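Local structure of uncharacterized NTF2-like protein (Cytophaga hutchinsonii ATCC 33406, 3F14) at residues A20-F25 / D47-M52. The protein is of unknown function but adopts an NTF2-like fold of the SnoaL-like family, whose cone-shaped cavity in relatives often binds small molecules. Numbering follows the deposited sequence. Where two conformers were deposited one is given.
Sequences AVYACF and DFCNKM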
loop_
_atom_site.group_PDB
_atom_site.type_symbol
_atom_site.label_atom_id
_atom_site.label_comp_id
_atom_site.label_asym_id
_atom_site.label_seq_id
_atom_site.Cartn_x
_atom_site.Cartn_y
_atom_site.Cartn_z
ATOM N N ALA A 20 -20.845 -3.022 8.073
ATOM C CA ALA A 20 -20.482 -4.065 9.049
ATOM C C ALA A 20 -19.482 -3.589 10.086
ATOM O O ALA A 20 -19.349 -4.223 11.133
ATOM C CB ALA A 20 -19.935 -5.335 8.326
ATOM N N VAL A 21 -18.775 -2.487 9.829
ATOM C CA VAL A 21 -17.723 -2.066 10.760
ATOM C C VAL A 21 -17.848 -0.638 11.272
ATOM O O VAL A 21 -16.975 -0.173 12.017
ATOM C CB VAL A 21 -16.295 -2.328 10.174
ATOM C CG1 VAL A 21 -16.094 -3.817 9.946
ATOM C CG2 VAL A 21 -16.093 -1.585 8.882
ATOM N N TYR A 22 -18.927 0.067 10.932
ATOM C CA TYR A 22 -19.108 1.422 11.491
ATOM C C TYR A 22 -19.015 1.468 13.026
ATOM O O TYR A 22 -18.444 2.420 13.580
ATOM C CB TYR A 22 -20.456 2.006 11.081
ATOM C CG TYR A 22 -20.640 2.284 9.609
ATOM C CD1 TYR A 22 -19.568 2.512 8.774
ATOM C CD2 TYR A 22 -21.925 2.384 9.082
ATOM C CE1 TYR A 22 -19.778 2.749 7.429
ATOM C CE2 TYR A 22 -22.132 2.647 7.746
ATOM C CZ TYR A 22 -21.039 2.816 6.935
ATOM O OH TYR A 22 -21.224 3.066 5.609
ATOM N N ALA A 23 -19.566 0.456 13.685
ATOM C CA ALA A 23 -19.499 0.351 15.160
ATOM C C ALA A 23 -18.061 0.174 15.687
ATOM O O ALA A 23 -17.851 0.344 16.885
ATOM C CB ALA A 23 -20.364 -0.777 15.630
ATOM N N CYS A 24 -17.091 -0.177 14.822
ATOM C CA CYS A 24 -15.702 -0.309 15.191
ATOM C C CYS A 24 -14.899 0.955 14.925
ATOM O O CYS A 24 -13.711 0.968 15.205
ATOM C CB CYS A 24 -15.063 -1.433 14.355
ATOM S SG CYS A 24 -15.990 -2.982 14.466
ATOM N N PHE A 25 -15.503 2.000 14.365
ATOM C CA PHE A 25 -14.766 3.225 14.096
ATOM C C PHE A 25 -14.430 3.945 15.364
ATOM O O PHE A 25 -15.300 4.132 16.238
ATOM C CB PHE A 25 -15.581 4.196 13.247
ATOM C CG PHE A 25 -15.725 3.830 11.753
ATOM C CD1 PHE A 25 -15.285 2.617 11.216
ATOM C CD2 PHE A 25 -16.356 4.729 10.907
ATOM C CE1 PHE A 25 -15.424 2.359 9.821
ATOM C CE2 PHE A 25 -16.517 4.469 9.549
ATOM C CZ PHE A 25 -16.043 3.290 9.015
ATOM N N ASP A 47 -20.677 8.999 6.913
ATOM C CA ASP A 47 -21.496 9.634 5.866
ATOM C C ASP A 47 -20.833 9.437 4.510
ATOM O O ASP A 47 -21.508 9.189 3.501
ATOM C CB ASP A 47 -21.706 11.144 6.141
ATOM C CG ASP A 47 -22.690 11.433 7.267
ATOM O OD1 ASP A 47 -23.536 10.568 7.619
ATOM O OD2 ASP A 47 -22.693 12.611 7.734
ATOM N N PHE A 48 -19.518 9.548 4.470
ATOM C CA PHE A 48 -18.763 9.379 3.221
ATOM C C PHE A 48 -18.857 7.954 2.732
ATOM O O PHE A 48 -19.141 7.700 1.552
ATOM C CB PHE A 48 -17.302 9.754 3.465
ATOM C CG PHE A 48 -16.442 9.816 2.218
ATOM C CD1 PHE A 48 -16.320 11.003 1.512
ATOM C CD2 PHE A 48 -15.736 8.717 1.838
ATOM C CE1 PHE A 48 -15.497 11.047 0.389
ATOM C CE2 PHE A 48 -14.929 8.765 0.735
ATOM C CZ PHE A 48 -14.816 9.938 0.030
ATOM N N CYS A 49 -18.683 6.995 3.622
ATOM C CA CYS A 49 -18.871 5.599 3.276
ATOM C C CYS A 49 -20.270 5.349 2.780
ATOM O O CYS A 49 -20.451 4.561 1.816
ATOM C CB CYS A 49 -18.581 4.722 4.504
ATOM S SG CYS A 49 -16.852 4.602 4.957
ATOM N N ASN A 50 -21.300 5.873 3.429
ATOM C CA ASN A 50 -22.675 5.663 2.973
ATOM C C ASN A 50 -22.915 6.234 1.584
ATOM O O ASN A 50 -23.705 5.654 0.812
ATOM C CB ASN A 50 -23.704 6.186 4.003
ATOM C CG ASN A 50 -23.890 5.215 5.177
ATOM O OD1 ASN A 50 -23.700 4.014 5.023
ATOM N ND2 ASN A 50 -24.333 5.718 6.308
ATOM N N LYS A 51 -22.353 7.398 1.283
ATOM C CA LYS A 51 -22.493 7.989 -0.057
ATOM C C LYS A 51 -21.897 7.045 -1.112
ATOM O O LYS A 51 -22.480 6.850 -2.193
ATOM C CB LYS A 51 -21.829 9.360 -0.058
ATOM C CG LYS A 51 -21.759 10.118 -1.358
ATOM C CD LYS A 51 -21.324 11.575 -1.103
ATOM C CE LYS A 51 -20.801 12.269 -2.351
ATOM N NZ LYS A 51 -21.486 11.799 -3.604
HETATM N N MSE A 52 -20.777 6.398 -0.764
HETATM C CA MSE A 52 -19.977 5.462 -1.639
HETATM C C MSE A 52 -20.559 4.048 -1.771
HETATM O O MSE A 52 -20.283 3.355 -2.753
HETATM C CB MSE A 52 -18.491 5.333 -1.146
HETATM C CG MSE A 52 -17.466 4.565 -2.106
HETATM SE SE MSE A 52 -15.685 4.516 -1.522
HETATM C CE MSE A 52 -15.327 6.381 -1.598
#
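In this NTF2-like fold, the loop that follows helix 2-14 meets helix 42-57 chiefly through Tyr22, whose phenol reaches the helix at Cys49 and Asn50. Tyrosine combines a flat ring, which packs on CB of Cys49 and on Ile46, with a hydroxyl at its far end that reaches the Asn50 amide. The hydroxyl OH of Tyr22 donates a hydrogen bond of 2.7 Å to OD1 of Asn50. It approaches from above the carbonyl plane, 63° out of it. The amide plane stands 80° from the phenol ring. Asparagine suits this exposed position on the helix: it is polar, and its amide oxygen can accept the phenol's bond. Its CG lies beside its own backbone N (chi1 -78°), and the short side chain swings OD1 toward the loop, near the ring edge, with OD1 3.4 Å from CE2 of Tyr22.

Cys49, one residue earlier, faces the loop from the buried side. Its CB meets the same ring near its plane, 3.7 Å from CE1 of Tyr22 and 3.3 Å from the hydroxyl OH of Tyr22, so the small side chain lets the phenol come close to the helix. In the fold, helix 42-57 links strand 37-40 to strand 60-68, the two outermost strands of the chain's mixed sheet, and the loop leads into short strand 25-26.

There the side chain of Phe25 leaves the backbone toward the helix, and its edge atom CZ lies 4.3 Å from SG of Cys49. CA of Tyr22 sits over the centre of one face of the Phe25 ring, 4.0 Å above its plane; the Phe25 side chain also touches Val45 and Ile46, an apolar setting that suits phenylalanine.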